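Local coordinates for protein immunomodulatory active chitinase (Trichuris suis, PDB 6G9C) that probably hydrolyses chitin as a secreted family 18 glycoside hydrolase of a parasitic whipworm and has immunomodulatory properties in inflammatory lung disease, at residues M218-H223 / P273-G278; T230-P235 / W341-D346; A190-N195 / D213-M218; C37-W42 / I65-A70. All coordinates share one frame; numbering follows the deposited sequence.

Contact 1 of 4, residues M218-H223 / P273-G278; sequences MCYDFH and PTYGRG. With EDO (1,2-ethanediol), chain D; EDO (1,2-ethanediol), chain E.
At the open mouth of the TIM barrel, where strand 214-218 runs out into its loop, Asp221 meets Tyr275 and Arg277 of strand 268-281. One carboxylate oxygen takes all three bonds from the strand: Asp221 OD1 accepts from Tyr275 OH at 2.5 Å, from Arg277 NE at 2.8 Å and from Arg277 NH2 at 2.8 Å. The arginine approaches side-on, with OD1 in the guanidinium plane. The tyrosine hydroxyl meets OD1 from one side of the carboxylate plane and the two arginine nitrogens from the other; carboxylate and guanidinium stand 71° apart. An extended chain from CG to NE carries the guanidinium out to this oxygen. Asp221 OD2 is then taken up by an ethanediol, probably from the crystallisation liquor, whose O2 donates to it at 2.7 Å. Met218, Tyr220 and Asp221 belong to the Met-x-Tyr-Asp sequence known from GH18 chitinases, which lines the substrate cleft in relatives, so bound diols here are consistent with a sugar-binding pocket. The Tyr220 and Tyr275 side chains cross at about a right angle, with Tyr220 CD1 3.3 Å from Tyr275 OH. Tyr220 CB rests on Pro273 CG at 4.1 Å. Tyr220 OH and O2 of a second ethanediol share a hydrogen bond of 2.8 Å. Trp368 and Phe366 of strand 364-368 also touch the Tyr220 side chain.

Contact 2 of 4, residues T230-P235 / W341-D346; sequences TGINSP and WFSYDD
Thr230 sits on the indole of Trp341 in a CH-pi contact: Thr230 CB stands 3.5 Å from the centroid of the six-membered ring, only 8° off its normal, and CG2 spreads toward the five-membered ring, 3.6 Å from Trp341 CD2. Next along the chain, the carbonyl of Gly231 comes to the edge of the same indole, with its O 3.5 Å from Trp341 CZ3. This oxygen is buried by the contact and has no hydrogen-bonding partner in the model. The direct polar link follows at Ser343, whose OG accepts from Asn233 N at 2.8 Å in a nearly straight bond (170°). With OG anti to the backbone N (chi1 159°), the serine hydroxyl is turned up to the loop and also lies against Ile232. Further on, two waters fill in for direct contact. One bridges Asn233 ND2 to Asp345 OD1, 2.7 Å from that oxygen; the other bridges Ser234 N to the same Asp345 OD1, 2.9 Å from it.

A second shell holds these groups in place. Trp341 NE1 bonds to the carbonyl of Thr287 while its ring stacks on Tyr334, and Asp345 OD2 makes a salt bridge with Lys353 and a hydrogen bond with Ser349. Asn233 OD1, for its part, receives the backbone N of Asp221. The loop after strand 214-218 is thereby joined to strand 340-343, part of the alpha+beta insertion domain between the last two barrel strands, as in many GH18 chitinases.

Contact 3 of 4, residues A190-N195 / D213-M218; sequences AAVSAN and DFVNLM
Asn216 N donates to Ala190 O at 2.8 Å, one rung in the backbone ladder of two parallel strands that cross at -42° with their axes 4.5 Å apart. Val192 N donates to Asn216 O at 3.0 Å, and Met218 N to Val192 O at 3.0 Å, the last nearly along the C=O axis. At the Ala190 end of the pairing, the bond from Ala190 N to Phe214 O is weak (3.5 Å). Where the strands part, a water takes over, accepting from Ala194 N and donating to Met218 O.

Apolar contacts divide between the two faces. On the face with Ala190, Val192, Val215 and Leu217, Val192 CG1 meets Val215 CG1 at 3.9 Å, the two side chains crossing at about a right angle. Leu217 CG lies anti to the backbone N (chi1 179°), and chi2 of 66° brings CD1 across to Ala194 CB, 3.9 Å away. Trp258 of helix 251-261 packs over this side. On the face with Ala191, Asn216 and Met218, the sulfur Met218 SD lies 3.8 Å from Ala191 CB.

Asn216 brings an amide to the inward face, where ND2 bonds to Tyr38 OH. The chemistry thus sorts by side: aliphatic side chains face the surrounding helices, while the barrel interior admits a thioether and an amide that has a partner.

Contact 4 of 4, residues C37-W42 / I65-A70; sequences CYFTNW and IFYAFA
Cys37, Phe39, Phe66 and Ala68 zip two parallel strands together, their axes 30° apart: Phe66 N donates to Cys37 O, Phe39 N to Phe66 O, and Ala68 N to Phe39 O, each at 2.8 Å, before Asn41 N reaches Ala68 O at 2.9 Å. On the side of Tyr38 and Phe66 the two rings form an offset stack, planes 22° apart, centroids 4.9 Å apart. Phe66 CB presses on the face of the Tyr38 ring, 3.6 Å from its centroid, and Tyr38 OH hydrogen-bonds to Asp149, in a sequence consistent with the GH18 DxxDxDxE motif. On the other side Phe39 and Tyr67, each with CG anti to the backbone N, run side by side the same way; Phe39 CE1 closes to 3.4 Å on Tyr67 CE2. The Tyr67 hydroxyl bonds to Asp85. Beyond the ladder, Asn41 ND2 makes a weak bond to Phe69 O, and Trp42 CH2 meets Phe69 CE2 at 3.9 Å. A cis peptide precedes Phe69, as known at this position in GH18 chitinases. The arrangement is that of the first two strands of a TIM barrel, with Tyr38 and Phe66 facing its interior.

In the fold
Contacts 1, 3 and 4 lie in the barrel or its loops, and contact 2 ties a barrel loop to the inserted strands. Contacts 1 and 2 are neighbours, centres about 7 Å apart: Ser343 N is 2.9 Å from Arg277 O, a probable strand-to-strand hydrogen bond, and Ser234 OG is 2.6 Å from Cys219 O. Contact 3 shares Met218 with contact 1, so strand 214-218 ends at the ethanediol site, where Glu153, ending a sequence consistent with the GH18 catalytic motif, binds an ethanediol. Contact 4 lies across the barrel, about 16 Å centre to centre from contact 3, yet they meet inside it, with Phe214 CE1 3.9 Å from Phe66 CZ.

Contact 1 of 4, residues M218-H223 / P273-G278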
# COMPACT_ATOMS: atom_id res chain seq x y z
N MET A 218 -29.19 -0.15 -6.03
CA MET A 218 -29.41 -1.58 -5.85
C MET A 218 -30.62 -2.04 -6.68
O MET A 218 -31.62 -2.51 -6.15
CB MET A 218 -29.61 -1.90 -4.37
CG MET A 218 -28.36 -1.67 -3.53
SD MET A 218 -28.68 -1.80 -1.76
CE MET A 218 -29.00 -3.55 -1.60
N CYS A 219 -30.47 -1.91 -8.00
CA CYS A 219 -31.55 -2.25 -8.93
C CYS A 219 -31.47 -3.75 -9.24
O CYS A 219 -31.15 -4.19 -10.34
CB CYS A 219 -31.47 -1.39 -10.18
SG CYS A 219 -29.79 -1.22 -10.83
N TYR A 220 -31.77 -4.52 -8.20
CA TYR A 220 -31.87 -5.97 -8.26
C TYR A 220 -32.67 -6.41 -7.03
O TYR A 220 -33.10 -5.58 -6.22
CB TYR A 220 -30.49 -6.65 -8.33
CG TYR A 220 -29.41 -6.05 -7.45
CD1 TYR A 220 -29.46 -6.18 -6.06
CD2 TYR A 220 -28.32 -5.39 -8.01
CE1 TYR A 220 -28.45 -5.64 -5.24
CE2 TYR A 220 -27.32 -4.84 -7.22
CZ TYR A 220 -27.39 -4.96 -5.84
OH TYR A 220 -26.38 -4.43 -5.06
N ASP A 221 -32.87 -7.72 -6.91
CA ASP A 221 -33.82 -8.27 -5.93
C ASP A 221 -35.23 -7.71 -6.12
O ASP A 221 -35.98 -7.59 -5.16
CB ASP A 221 -33.38 -8.01 -4.48
CG ASP A 221 -32.02 -8.57 -4.17
OD1 ASP A 221 -31.59 -9.55 -4.81
OD2 ASP A 221 -31.38 -8.03 -3.24
N PHE A 222 -35.61 -7.37 -7.36
CA PHE A 222 -36.99 -6.91 -7.58
C PHE A 222 -37.98 -8.04 -7.36
O PHE A 222 -39.12 -7.79 -6.93
CB PHE A 222 -37.15 -6.35 -8.99
CG PHE A 222 -36.44 -5.04 -9.21
CD1 PHE A 222 -36.89 -3.88 -8.59
CD2 PHE A 222 -35.34 -4.97 -10.04
CE1 PHE A 222 -36.25 -2.67 -8.79
CE2 PHE A 222 -34.68 -3.76 -10.24
CZ PHE A 222 -35.14 -2.61 -9.62
N HIS A 223 -37.57 -9.28 -7.64
CA HIS A 223 -38.39 -10.46 -7.49
C HIS A 223 -37.52 -11.59 -6.95
O HIS A 223 -36.31 -11.61 -7.18
CB HIS A 223 -39.05 -10.83 -8.82
CG HIS A 223 -39.90 -9.74 -9.37
ND1 HIS A 223 -41.14 -9.44 -8.85
CD2 HIS A 223 -39.67 -8.84 -10.35
CE1 HIS A 223 -41.65 -8.41 -9.50
NE2 HIS A 223 -40.78 -8.02 -10.42
N PRO A 273 -26.15 -7.66 -10.84
CA PRO A 273 -26.00 -8.88 -10.03
C PRO A 273 -25.26 -9.96 -10.80
O PRO A 273 -25.51 -10.17 -11.99
CB PRO A 273 -27.45 -9.31 -9.78
CG PRO A 273 -28.20 -8.78 -10.98
CD PRO A 273 -27.50 -7.53 -11.42
N THR A 274 -24.35 -10.67 -10.12
CA THR A 274 -23.74 -11.86 -10.71
C THR A 274 -24.30 -13.14 -10.10
O THR A 274 -23.76 -14.23 -10.35
CB THR A 274 -22.22 -11.84 -10.56
OG1 THR A 274 -21.87 -11.64 -9.19
CG2 THR A 274 -21.60 -10.74 -11.43
N TYR A 275 -25.36 -13.02 -9.30
CA TYR A 275 -26.14 -14.12 -8.76
C TYR A 275 -27.52 -14.11 -9.41
O TYR A 275 -27.91 -13.15 -10.10
CB TYR A 275 -26.29 -14.03 -7.24
CG TYR A 275 -27.12 -12.82 -6.87
CD1 TYR A 275 -26.55 -11.56 -6.86
CD2 TYR A 275 -28.49 -12.92 -6.65
CE1 TYR A 275 -27.30 -10.41 -6.58
CE2 TYR A 275 -29.25 -11.79 -6.37
CZ TYR A 275 -28.65 -10.55 -6.35
OH TYR A 275 -29.40 -9.44 -6.09
N GLY A 276 -28.25 -15.21 -9.18
CA GLY A 276 -29.64 -15.29 -9.56
C GLY A 276 -30.49 -15.70 -8.38
O GLY A 276 -29.98 -16.04 -7.30
N ARG A 277 -31.81 -15.69 -8.59
CA ARG A 277 -32.78 -16.08 -7.58
C ARG A 277 -33.68 -17.16 -8.14
O ARG A 277 -33.96 -17.18 -9.35
CB ARG A 277 -33.63 -14.91 -7.09
CG ARG A 277 -32.81 -13.84 -6.40
CD ARG A 277 -33.65 -12.87 -5.58
NE ARG A 277 -32.75 -12.05 -4.77
CZ ARG A 277 -32.26 -12.42 -3.59
NH1 ARG A 277 -32.65 -13.56 -3.04
NH2 ARG A 277 -31.41 -11.62 -2.96
N GLY A 278 -34.14 -18.04 -7.27
CA GLY A 278 -34.73 -19.29 -7.72
C GLY A 278 -35.96 -19.69 -6.93
O GLY A 278 -36.14 -19.32 -5.77
C1 EDO D . -27.26 -7.83 -2.36
O1 EDO D . -27.95 -6.88 -1.56
C2 EDO D . -28.25 -8.70 -3.13
O2 EDO D . -29.22 -9.25 -2.24
C1 EDO E . -25.11 -4.54 -0.04
O1 EDO E . -26.35 -5.24 0.22
C2 EDO E . -25.14 -3.76 -1.36
O2 EDO E . -25.55 -4.64 -2.44

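Contact 2 of 4, residues T230-P235 / W341-D346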
# COMPACT_ATOMS: atom_id res chain seq x y z
N THR A 230 -42.78 -17.14 -10.24
CA THR A 230 -41.47 -16.78 -10.76
C THR A 230 -41.48 -15.37 -11.35
O THR A 230 -42.50 -14.88 -11.83
CB THR A 230 -41.01 -17.76 -11.85
OG1 THR A 230 -41.88 -17.65 -12.98
CG2 THR A 230 -41.01 -19.20 -11.32
N GLY A 231 -40.30 -14.75 -11.33
CA GLY A 231 -40.14 -13.39 -11.81
C GLY A 231 -38.67 -13.09 -11.99
O GLY A 231 -37.81 -13.94 -11.73
N ILE A 232 -38.38 -11.87 -12.42
CA ILE A 232 -37.04 -11.49 -12.89
C ILE A 232 -36.31 -10.74 -11.78
O ILE A 232 -36.80 -9.73 -11.27
CB ILE A 232 -37.13 -10.61 -14.15
CG1 ILE A 232 -38.00 -11.28 -15.23
CG2 ILE A 232 -35.74 -10.36 -14.69
CD1 ILE A 232 -37.46 -12.61 -15.69
N ASN A 233 -35.11 -11.23 -11.44
CA ASN A 233 -34.33 -10.60 -10.38
C ASN A 233 -34.01 -9.14 -10.71
O ASN A 233 -34.22 -8.25 -9.89
CB ASN A 233 -33.04 -11.41 -10.15
CG ASN A 233 -32.19 -10.85 -9.01
OD1 ASN A 233 -32.71 -10.50 -7.95
ND2 ASN A 233 -30.88 -10.76 -9.23
N SER A 234 -33.53 -8.88 -11.92
CA SER A 234 -33.06 -7.54 -12.28
C SER A 234 -33.35 -7.29 -13.75
O SER A 234 -32.46 -7.36 -14.61
CB SER A 234 -31.57 -7.38 -11.97
OG SER A 234 -31.10 -6.06 -12.20
N PRO A 235 -34.61 -7.02 -14.10
CA PRO A 235 -34.94 -6.75 -15.50
C PRO A 235 -34.43 -5.39 -15.90
O PRO A 235 -34.52 -4.42 -15.14
CB PRO A 235 -36.47 -6.81 -15.53
CG PRO A 235 -36.90 -6.42 -14.14
CD PRO A 235 -35.79 -6.87 -13.20
N TRP A 341 -36.31 -23.30 -11.09
CA TRP A 341 -36.46 -22.17 -12.01
C TRP A 341 -35.67 -21.00 -11.45
O TRP A 341 -35.89 -20.61 -10.30
CB TRP A 341 -37.94 -21.81 -12.16
CG TRP A 341 -38.30 -20.92 -13.29
CD1 TRP A 341 -38.93 -21.29 -14.44
CD2 TRP A 341 -38.12 -19.50 -13.36
NE1 TRP A 341 -39.13 -20.20 -15.24
CE2 TRP A 341 -38.65 -19.08 -14.60
CE3 TRP A 341 -37.56 -18.54 -12.51
CZ2 TRP A 341 -38.64 -17.74 -15.01
CZ3 TRP A 341 -37.54 -17.20 -12.92
CH2 TRP A 341 -38.08 -16.82 -14.16
N PHE A 342 -34.77 -20.42 -12.26
CA PHE A 342 -33.93 -19.34 -11.77
C PHE A 342 -33.96 -18.18 -12.76
O PHE A 342 -33.80 -18.39 -13.96
CB PHE A 342 -32.47 -19.77 -11.59
CG PHE A 342 -32.28 -20.98 -10.73
CD1 PHE A 342 -32.28 -22.25 -11.28
CD2 PHE A 342 -32.02 -20.84 -9.37
CE1 PHE A 342 -32.08 -23.37 -10.49
CE2 PHE A 342 -31.81 -21.96 -8.57
CZ PHE A 342 -31.84 -23.21 -9.13
N SER A 343 -34.11 -16.97 -12.24
CA SER A 343 -33.81 -15.78 -13.01
C SER A 343 -32.39 -15.35 -12.68
O SER A 343 -32.01 -15.30 -11.50
CB SER A 343 -34.80 -14.66 -12.67
OG SER A 343 -34.27 -13.40 -13.02
N TYR A 344 -31.58 -15.06 -13.69
CA TYR A 344 -30.19 -14.75 -13.41
C TYR A 344 -29.69 -13.74 -14.44
O TYR A 344 -30.47 -13.23 -15.25
CB TYR A 344 -29.32 -16.03 -13.41
CG TYR A 344 -29.15 -16.72 -14.75
CD1 TYR A 344 -30.20 -17.44 -15.33
CD2 TYR A 344 -27.93 -16.68 -15.42
CE1 TYR A 344 -30.03 -18.09 -16.54
CE2 TYR A 344 -27.76 -17.33 -16.65
CZ TYR A 344 -28.81 -18.02 -17.21
OH TYR A 344 -28.64 -18.67 -18.42
N ASP A 345 -28.40 -13.42 -14.36
CA ASP A 345 -27.77 -12.54 -15.34
C ASP A 345 -26.54 -13.22 -15.94
O ASP A 345 -25.86 -14.02 -15.28
CB ASP A 345 -27.39 -11.19 -14.70
CG ASP A 345 -28.55 -10.21 -14.71
OD1 ASP A 345 -29.38 -10.27 -13.78
OD2 ASP A 345 -28.65 -9.41 -15.67
N ASP A 346 -26.28 -12.93 -17.21
CA ASP A 346 -25.21 -13.61 -17.91
C ASP A 346 -24.51 -12.61 -18.83
O ASP A 346 -24.74 -11.40 -18.73
CB ASP A 346 -25.76 -14.85 -18.64
CG ASP A 346 -26.65 -14.51 -19.85
OD1 ASP A 346 -26.98 -13.33 -20.09
OD2 ASP A 346 -27.03 -15.47 -20.57
O HOH W 1 -29.80 -11.86 -11.61
O HOH W 2 -32.23 -10.71 -13.65

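Contact 3 of 4, residues A190-N195 / D213-M218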
# COMPACT_ATOMS: atom_id res chain seq x y z
N ALA A 190 -22.85 5.48 -0.92
CA ALA A 190 -23.91 4.73 -0.26
C ALA A 190 -24.57 3.80 -1.28
O ALA A 190 -24.72 4.16 -2.44
CB ALA A 190 -24.97 5.65 0.37
N ALA A 191 -24.95 2.61 -0.82
CA ALA A 191 -25.81 1.73 -1.61
C ALA A 191 -27.25 2.03 -1.21
O ALA A 191 -27.56 2.11 -0.02
CB ALA A 191 -25.47 0.25 -1.38
N VAL A 192 -28.12 2.21 -2.21
CA VAL A 192 -29.42 2.82 -1.98
C VAL A 192 -30.51 1.99 -2.65
O VAL A 192 -30.27 1.24 -3.60
CB VAL A 192 -29.46 4.28 -2.49
CG1 VAL A 192 -28.41 5.14 -1.78
CG2 VAL A 192 -29.29 4.32 -4.00
N SER A 193 -31.73 2.16 -2.14
CA SER A 193 -32.87 1.39 -2.62
C SER A 193 -33.23 1.76 -4.05
O SER A 193 -33.13 2.92 -4.45
CB SER A 193 -34.09 1.62 -1.71
OG SER A 193 -35.25 1.01 -2.25
N ALA A 194 -33.69 0.77 -4.81
CA ALA A 194 -34.25 0.99 -6.13
C ALA A 194 -35.78 1.02 -6.13
O ALA A 194 -36.39 1.13 -7.20
CB ALA A 194 -33.76 -0.08 -7.12
N ASN A 195 -36.41 0.92 -4.96
CA ASN A 195 -37.87 0.93 -4.85
C ASN A 195 -38.33 2.38 -4.72
O ASN A 195 -38.01 3.02 -3.71
CB ASN A 195 -38.32 0.10 -3.65
CG ASN A 195 -39.85 0.04 -3.48
OD1 ASN A 195 -40.58 1.00 -3.76
ND2 ASN A 195 -40.33 -1.08 -2.96
N ASP A 213 -20.33 11.08 -2.77
CA ASP A 213 -19.58 11.07 -4.03
C ASP A 213 -20.39 10.41 -5.14
O ASP A 213 -20.46 10.92 -6.26
CB ASP A 213 -18.24 10.37 -3.81
CG ASP A 213 -17.30 11.18 -2.93
OD1 ASP A 213 -17.13 12.39 -3.19
OD2 ASP A 213 -16.75 10.63 -1.95
N PHE A 214 -21.01 9.27 -4.85
CA PHE A 214 -21.99 8.68 -5.76
C PHE A 214 -22.82 7.68 -4.98
O PHE A 214 -22.53 7.39 -3.82
CB PHE A 214 -21.33 8.05 -7.01
CG PHE A 214 -20.22 7.05 -6.72
CD1 PHE A 214 -20.50 5.75 -6.31
CD2 PHE A 214 -18.89 7.39 -6.93
CE1 PHE A 214 -19.48 4.82 -6.09
CE2 PHE A 214 -17.86 6.47 -6.71
CZ PHE A 214 -18.16 5.17 -6.29
N VAL A 215 -23.88 7.15 -5.62
CA VAL A 215 -24.73 6.14 -5.00
C VAL A 215 -24.72 4.88 -5.85
O VAL A 215 -24.80 4.94 -7.08
CB VAL A 215 -26.17 6.63 -4.76
CG1 VAL A 215 -26.17 7.75 -3.70
CG2 VAL A 215 -26.86 7.09 -6.06
N ASN A 216 -24.60 3.74 -5.17
CA ASN A 216 -24.67 2.42 -5.79
C ASN A 216 -26.14 2.01 -5.79
O ASN A 216 -26.68 1.59 -4.76
CB ASN A 216 -23.80 1.43 -5.02
CG ASN A 216 -22.30 1.63 -5.30
OD1 ASN A 216 -21.93 2.24 -6.30
ND2 ASN A 216 -21.45 1.10 -4.42
N LEU A 217 -26.81 2.18 -6.93
CA LEU A 217 -28.22 1.84 -7.05
C LEU A 217 -28.42 0.33 -7.01
O LEU A 217 -27.89 -0.40 -7.86
CB LEU A 217 -28.79 2.42 -8.34
CG LEU A 217 -30.26 2.10 -8.59
CD1 LEU A 217 -31.16 2.78 -7.54
CD2 LEU A 217 -30.66 2.51 -9.99
N MET A 218 -29.19 -0.15 -6.03
CA MET A 218 -29.41 -1.58 -5.85
C MET A 218 -30.62 -2.04 -6.68
O MET A 218 -31.62 -2.51 -6.15
CB MET A 218 -29.61 -1.90 -4.37
CG MET A 218 -28.36 -1.67 -3.53
SD MET A 218 -28.68 -1.80 -1.76
CE MET A 218 -29.00 -3.55 -1.60
O HOH W 3 -33.40 -2.07 -3.95

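Contact 4 of 4, residues C37-W42 / I65-A70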
# COMPACT_ATOMS: atom_id res chain seq x y z
N CYS A 37 -16.90 -2.97 -7.59
CA CYS A 37 -17.08 -4.39 -7.31
C CYS A 37 -17.16 -4.60 -5.82
O CYS A 37 -16.29 -4.12 -5.09
CB CYS A 37 -15.91 -5.22 -7.85
SG CYS A 37 -15.60 -5.05 -9.61
N TYR A 38 -18.12 -5.40 -5.37
CA TYR A 38 -18.18 -5.78 -3.96
C TYR A 38 -17.42 -7.08 -3.71
O TYR A 38 -17.66 -8.10 -4.36
CB TYR A 38 -19.62 -5.93 -3.49
CG TYR A 38 -20.27 -4.61 -3.14
CD1 TYR A 38 -20.78 -3.79 -4.15
CD2 TYR A 38 -20.33 -4.16 -1.83
CE1 TYR A 38 -21.36 -2.55 -3.83
CE2 TYR A 38 -20.93 -2.93 -1.51
CZ TYR A 38 -21.42 -2.13 -2.53
OH TYR A 38 -22.01 -0.90 -2.26
N PHE A 39 -16.48 -7.01 -2.76
CA PHE A 39 -15.87 -8.17 -2.12
C PHE A 39 -16.69 -8.52 -0.88
O PHE A 39 -17.17 -7.62 -0.18
CB PHE A 39 -14.42 -7.83 -1.75
CG PHE A 39 -13.71 -8.90 -0.97
CD1 PHE A 39 -13.80 -8.97 0.41
CD2 PHE A 39 -12.94 -9.84 -1.64
CE1 PHE A 39 -13.14 -9.95 1.12
CE2 PHE A 39 -12.28 -10.84 -0.94
CZ PHE A 39 -12.38 -10.90 0.43
N THR A 40 -16.84 -9.82 -0.59
CA THR A 40 -17.59 -10.25 0.59
C THR A 40 -16.72 -11.13 1.48
O THR A 40 -16.10 -12.09 1.01
CB THR A 40 -18.90 -11.00 0.24
OG1 THR A 40 -18.59 -12.26 -0.38
CG2 THR A 40 -19.77 -10.16 -0.70
N ASN A 41 -16.71 -10.83 2.79
CA ASN A 41 -15.79 -11.52 3.69
C ASN A 41 -16.34 -12.87 4.20
O ASN A 41 -15.72 -13.49 5.08
CB ASN A 41 -15.39 -10.60 4.87
CG ASN A 41 -16.56 -10.13 5.70
OD1 ASN A 41 -17.69 -10.54 5.49
ND2 ASN A 41 -16.28 -9.25 6.68
N TRP A 42 -17.45 -13.37 3.64
CA TRP A 42 -17.88 -14.74 3.91
C TRP A 42 -17.68 -15.68 2.73
O TRP A 42 -17.90 -16.89 2.87
CB TRP A 42 -19.35 -14.77 4.35
CG TRP A 42 -20.32 -14.23 3.34
CD1 TRP A 42 -21.03 -14.95 2.41
CD2 TRP A 42 -20.72 -12.86 3.17
NE1 TRP A 42 -21.83 -14.10 1.66
CE2 TRP A 42 -21.65 -12.81 2.11
CE3 TRP A 42 -20.37 -11.66 3.81
CZ2 TRP A 42 -22.24 -11.61 1.67
CZ3 TRP A 42 -20.96 -10.47 3.38
CH2 TRP A 42 -21.89 -10.45 2.33
N ILE A 65 -13.14 -1.21 -5.13
CA ILE A 65 -13.60 -2.42 -4.45
C ILE A 65 -14.30 -1.99 -3.17
O ILE A 65 -13.75 -1.19 -2.40
CB ILE A 65 -12.45 -3.39 -4.14
CG1 ILE A 65 -11.98 -4.08 -5.43
CG2 ILE A 65 -12.92 -4.42 -3.10
CD1 ILE A 65 -10.67 -4.79 -5.25
N PHE A 66 -15.50 -2.51 -2.94
CA PHE A 66 -16.26 -2.23 -1.72
C PHE A 66 -16.19 -3.48 -0.85
O PHE A 66 -16.54 -4.58 -1.29
CB PHE A 66 -17.71 -1.87 -2.04
CG PHE A 66 -17.85 -0.66 -2.91
CD1 PHE A 66 -17.80 -0.78 -4.29
CD2 PHE A 66 -18.00 0.60 -2.35
CE1 PHE A 66 -17.89 0.33 -5.10
CE2 PHE A 66 -18.10 1.72 -3.16
CZ PHE A 66 -18.04 1.58 -4.54
N TYR A 67 -15.70 -3.31 0.38
CA TYR A 67 -15.48 -4.44 1.28
C TYR A 67 -16.71 -4.64 2.16
O TYR A 67 -16.96 -3.85 3.08
CB TYR A 67 -14.22 -4.20 2.12
CG TYR A 67 -13.74 -5.44 2.82
CD1 TYR A 67 -14.41 -5.93 3.94
CD2 TYR A 67 -12.62 -6.15 2.36
CE1 TYR A 67 -13.99 -7.07 4.59
CE2 TYR A 67 -12.19 -7.29 3.01
CZ TYR A 67 -12.88 -7.75 4.12
OH TYR A 67 -12.46 -8.88 4.77
N ALA A 68 -17.47 -5.71 1.89
CA ALA A 68 -18.65 -6.05 2.67
C ALA A 68 -18.34 -7.20 3.63
O ALA A 68 -17.91 -8.27 3.18
CB ALA A 68 -19.81 -6.43 1.75
N PHE A 69 -18.56 -7.01 4.94
CA PHE A 69 -18.97 -5.77 5.63
C PHE A 69 -18.17 -5.60 6.91
O PHE A 69 -17.68 -6.58 7.49
CB PHE A 69 -20.45 -5.81 6.05
CG PHE A 69 -21.43 -5.80 4.92
CD1 PHE A 69 -21.68 -4.63 4.22
CD2 PHE A 69 -22.14 -6.95 4.60
CE1 PHE A 69 -22.61 -4.62 3.18
CE2 PHE A 69 -23.07 -6.95 3.56
CZ PHE A 69 -23.30 -5.78 2.85
N ALA A 70 -18.08 -4.37 7.41
CA ALA A 70 -17.68 -4.17 8.79
C ALA A 70 -18.88 -4.40 9.71
O ALA A 70 -20.00 -4.65 9.26
CB ALA A 70 -17.09 -2.77 9.00